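PDB 7F3H: bifunctional cytochrome P450/NADPH--P450 reductase from Deinococcus aerius, which hydroxylates organic substrates at a heme iron, probably fatty acids as in related self-sufficient P450s, using electrons delivered from NADPH by its fused reductase. Local coordinates for residues V289-L300 / R314-L322. Sequence-based numbering, arbitrary orientation.
Sequences VLAQAYAEVDRL and RLDVIPRIL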
loop_
_atom_site.group_PDB
_atom_site.type_symbol
_atom_site.label_atom_id
_atom_site.label_comp_id
_atom_site.label_asym_id
_atom_site.label_seq_id
_atom_site.Cartn_x
_atom_site.Cartn_y
_atom_site.Cartn_z
ATOM N N VAL A 289 13.492 18.149 -8.169
ATOM C CA VAL A 289 13.701 16.917 -7.412
ATOM C C VAL A 289 14.153 15.807 -8.342
ATOM O O VAL A 289 15.104 15.067 -8.046
ATOM C CB VAL A 289 12.404 16.515 -6.682
ATOM C CG1 VAL A 289 12.661 15.389 -5.720
ATOM C CG2 VAL A 289 11.775 17.713 -6.012
ATOM N N LEU A 290 13.482 15.691 -9.489
ATOM C CA LEU A 290 13.865 14.703 -10.487
ATOM C C LEU A 290 15.302 14.917 -10.919
ATOM O O LEU A 290 16.034 13.949 -11.132
ATOM C CB LEU A 290 12.917 14.764 -11.697
ATOM C CG LEU A 290 13.177 13.797 -12.858
ATOM C CD1 LEU A 290 13.229 12.323 -12.360
ATOM C CD2 LEU A 290 12.125 13.960 -14.014
ATOM N N ALA A 291 15.734 16.176 -11.046
ATOM C CA ALA A 291 17.121 16.448 -11.430
ATOM C C ALA A 291 18.089 15.883 -10.399
ATOM O O ALA A 291 19.087 15.237 -10.747
ATOM C CB ALA A 291 17.349 17.955 -11.623
ATOM N N GLN A 292 17.801 16.141 -9.118
ATOM C CA GLN A 292 18.641 15.621 -8.033
ATOM C C GLN A 292 18.698 14.100 -8.055
ATOM O O GLN A 292 19.753 13.498 -7.810
ATOM C CB GLN A 292 18.100 16.069 -6.678
ATOM C CG GLN A 292 18.203 17.548 -6.358
ATOM C CD GLN A 292 17.490 17.866 -5.047
ATOM O OE1 GLN A 292 16.364 18.368 -5.035
ATOM N NE2 GLN A 292 18.136 17.538 -3.935
ATOM N N ALA A 293 17.562 13.454 -8.342
ATOM C CA ALA A 293 17.551 11.990 -8.401
ATOM C C ALA A 293 18.369 11.458 -9.590
ATOM O O ALA A 293 19.060 10.429 -9.475
ATOM C CB ALA A 293 16.113 11.482 -8.447
ATOM N N TYR A 294 18.259 12.100 -10.753
ATOM C CA TYR A 294 19.120 11.723 -11.869
ATOM C C TYR A 294 20.605 11.849 -11.493
ATOM O O TYR A 294 21.439 11.014 -11.881
ATOM C CB TYR A 294 18.800 12.583 -13.083
ATOM C CG TYR A 294 17.650 12.139 -13.987
ATOM C CD1 TYR A 294 17.584 10.851 -14.501
ATOM C CD2 TYR A 294 16.690 13.064 -14.415
ATOM C CE1 TYR A 294 16.557 10.484 -15.375
ATOM C CE2 TYR A 294 15.698 12.721 -15.264
ATOM C CZ TYR A 294 15.619 11.441 -15.751
ATOM O OH TYR A 294 14.587 11.141 -16.618
ATOM N N ALA A 295 20.956 12.921 -10.781
ATOM C CA ALA A 295 22.336 13.109 -10.333
ATOM C C ALA A 295 22.794 11.960 -9.429
ATOM O O ALA A 295 23.921 11.461 -9.557
ATOM C CB ALA A 295 22.469 14.456 -9.615
ATOM N N GLU A 296 21.953 11.573 -8.466
ATOM C CA GLU A 296 22.285 10.452 -7.583
ATOM C C GLU A 296 22.508 9.166 -8.388
ATOM O O GLU A 296 23.505 8.451 -8.190
ATOM C CB GLU A 296 21.176 10.297 -6.546
ATOM C CG GLU A 296 21.187 9.035 -5.750
ATOM C CD GLU A 296 20.423 9.190 -4.430
ATOM O OE1 GLU A 296 21.037 9.608 -3.408
ATOM O OE2 GLU A 296 19.202 8.896 -4.411
ATOM N N VAL A 297 21.578 8.869 -9.307
ATOM C CA VAL A 297 21.655 7.668 -10.144
ATOM C C VAL A 297 22.946 7.649 -10.956
ATOM O O VAL A 297 23.592 6.603 -11.099
ATOM C CB VAL A 297 20.409 7.591 -11.058
ATOM C CG1 VAL A 297 20.619 6.634 -12.191
ATOM C CG2 VAL A 297 19.188 7.199 -10.264
ATOM N N ASP A 298 23.335 8.798 -11.511
ATOM C CA ASP A 298 24.538 8.847 -12.337
ATOM C C ASP A 298 25.790 8.764 -11.475
ATOM O O ASP A 298 26.781 8.145 -11.871
ATOM C CB ASP A 298 24.526 10.126 -13.190
ATOM C CG ASP A 298 23.309 10.190 -14.137
ATOM O OD1 ASP A 298 22.599 9.163 -14.285
ATOM O OD2 ASP A 298 23.044 11.272 -14.713
ATOM N N ARG A 299 25.714 9.294 -10.253
ATOM C CA ARG A 299 26.802 9.141 -9.298
ATOM C C ARG A 299 27.030 7.671 -8.975
ATOM O O ARG A 299 28.170 7.195 -8.994
ATOM C CB ARG A 299 26.464 9.932 -8.044
ATOM C CG ARG A 299 27.543 10.018 -7.029
ATOM C CD ARG A 299 27.294 11.190 -6.083
ATOM N NE ARG A 299 25.944 11.277 -5.518
ATOM C CZ ARG A 299 25.059 12.231 -5.843
ATOM N NH1 ARG A 299 25.379 13.167 -6.745
ATOM N NH2 ARG A 299 23.857 12.259 -5.257
ATOM N N LEU A 300 25.956 6.922 -8.751
ATOM C CA LEU A 300 26.097 5.559 -8.265
ATOM C C LEU A 300 26.128 4.506 -9.363
ATOM O O LEU A 300 26.696 3.434 -9.146
ATOM C CB LEU A 300 24.958 5.231 -7.313
ATOM C CG LEU A 300 25.072 5.930 -5.977
ATOM C CD1 LEU A 300 23.743 5.755 -5.247
ATOM C CD2 LEU A 300 26.229 5.312 -5.208
ATOM N N ARG A 314 23.036 2.632 -0.458
ATOM C CA ARG A 314 23.818 3.856 -0.525
ATOM C C ARG A 314 23.025 5.040 -1.049
ATOM O O ARG A 314 23.563 6.143 -1.092
ATOM C CB ARG A 314 25.053 3.640 -1.406
ATOM C CG ARG A 314 26.148 2.832 -0.700
ATOM C CD ARG A 314 27.231 2.403 -1.658
ATOM N NE ARG A 314 28.200 3.475 -1.885
ATOM C CZ ARG A 314 29.017 3.541 -2.935
ATOM N NH1 ARG A 314 28.999 2.589 -3.865
ATOM N NH2 ARG A 314 29.865 4.557 -3.057
ATOM N N LEU A 315 21.763 4.835 -1.443
ATOM C CA LEU A 315 20.910 5.909 -1.936
ATOM C C LEU A 315 20.500 6.864 -0.818
ATOM O O LEU A 315 20.301 6.455 0.327
ATOM C CB LEU A 315 19.648 5.335 -2.544
ATOM C CG LEU A 315 19.736 4.533 -3.824
ATOM C CD1 LEU A 315 18.350 3.990 -4.035
ATOM C CD2 LEU A 315 20.183 5.396 -4.973
ATOM N N ASP A 316 20.324 8.152 -1.182
ATOM C CA ASP A 316 19.857 9.165 -0.231
ATOM C C ASP A 316 18.666 9.972 -0.752
ATOM O O ASP A 316 17.632 10.089 -0.071
ATOM C CB ASP A 316 20.966 10.152 0.131
ATOM C CG ASP A 316 20.419 11.369 0.801
ATOM O OD1 ASP A 316 19.667 11.212 1.793
ATOM O OD2 ASP A 316 20.662 12.471 0.308
ATOM N N VAL A 317 18.813 10.537 -1.960
ATOM C CA VAL A 317 17.742 11.329 -2.552
ATOM C C VAL A 317 16.496 10.466 -2.782
ATOM O O VAL A 317 15.388 10.827 -2.372
ATOM C CB VAL A 317 18.230 11.961 -3.873
ATOM C CG1 VAL A 317 17.070 12.607 -4.643
ATOM C CG2 VAL A 317 19.340 12.968 -3.601
ATOM N N ILE A 318 16.665 9.304 -3.425
ATOM C CA ILE A 318 15.513 8.477 -3.816
ATOM C C ILE A 318 14.712 7.993 -2.601
ATOM O O ILE A 318 13.475 8.103 -2.621
ATOM C CB ILE A 318 15.976 7.345 -4.735
ATOM C CG1 ILE A 318 16.204 7.886 -6.156
ATOM C CG2 ILE A 318 15.026 6.180 -4.735
ATOM C CD1 ILE A 318 16.712 6.831 -7.137
ATOM N N PRO A 319 15.334 7.446 -1.535
ATOM C CA PRO A 319 14.572 7.187 -0.307
ATOM C C PRO A 319 13.793 8.395 0.205
ATOM O O PRO A 319 12.640 8.253 0.628
ATOM C CB PRO A 319 15.663 6.761 0.691
ATOM C CG PRO A 319 16.749 6.225 -0.133
ATOM C CD PRO A 319 16.742 7.017 -1.396
ATOM N N ARG A 320 14.397 9.586 0.232
ATOM C CA ARG A 320 13.666 10.716 0.802
ATOM C C ARG A 320 12.519 11.147 -0.107
ATOM O O ARG A 320 11.441 11.534 0.378
ATOM C CB ARG A 320 14.641 11.845 1.070
ATOM C CG ARG A 320 15.542 11.564 2.280
ATOM C CD ARG A 320 16.382 12.786 2.651
ATOM N NE ARG A 320 17.462 13.037 1.703
ATOM C CZ ARG A 320 17.643 14.168 1.014
ATOM N NH1 ARG A 320 16.793 15.196 1.139
ATOM N NH2 ARG A 320 18.693 14.277 0.194
ATOM N N ILE A 321 12.705 11.002 -1.418
ATOM C CA ILE A 321 11.606 11.189 -2.360
ATOM C C ILE A 321 10.442 10.297 -1.988
ATOM O O ILE A 321 9.289 10.738 -1.969
ATOM C CB ILE A 321 12.060 10.878 -3.801
ATOM C CG1 ILE A 321 12.902 12.016 -4.363
ATOM C CG2 ILE A 321 10.852 10.588 -4.679
ATOM C CD1 ILE A 321 13.639 11.606 -5.600
ATOM N N LEU A 322 10.732 9.018 -1.724
ATOM C CA LEU A 322 9.658 8.072 -1.437
ATOM C C LEU A 322 8.958 8.424 -0.129
ATOM O O LEU A 322 7.718 8.395 -0.060
ATOM C CB LEU A 322 10.192 6.638 -1.416
ATOM C CG LEU A 322 10.503 5.980 -2.776
ATOM C CD1 LEU A 322 11.132 4.584 -2.600
ATOM C CD2 LEU A 322 9.248 5.852 -3.643
HETATM O O HOH W 1 18.418 17.388 -0.759
#
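In the cytochrome P450 fold, E296 of helix 287-300 (the J helix) grips the N-terminal turn of helix 317-329 (the K helix, which carries the family's ExxR motif). The axes of helices 289-300 and 317-322 run roughly antiparallel, at 144°. E296 stretches out, its CG trans to the main-chain nitrogen (chi1 167°), and so carries its carboxylate across to backbone amides that the first turn of a helix cannot pair internally. OE1 takes two of them from opposite faces of its plane, V317 N and D316 N, each at 2.8 Å. V317 N comes in on the syn side, whereas D316 N stands above the carboxylate plane, 40° out of it. OE2 receives I318 N at 2.8 Å, nearly in line with its C-O bond. Glutamate suits the place because it has two acceptors and the length to span the gap; D316, at the N-cap position, instead gives its carboxylate to a side-on salt bridge with R320, which also pairs with D380. Small A293 lets V317 come close, CG1 lying 3.8 Å from A293 N, while A293 CB meets I321 CD1. Farther along, V289 CG1 lies 3.6 Å from I321 CG1, the two side chains lying alongside, pointing opposite ways. V297 CG2 rests against I318 CD1; from helix 408-425, L423 covers A293 and L420 covers V297. At the far end L300 forks: CD1 packs on L315 CD2 at 3.6 Å, and CD2 sits over the centre of the R314 guanidinium face. An alanine in place of E296 would probably leave the amides of D316, V317 and I318 without this acceptor and the start of helix 317-329 less firmly fixed. The carboxylate, at the N-terminal end of that helix, probably gains from its dipole, which would favour the ionised form even with the D316 carboxylate nearby.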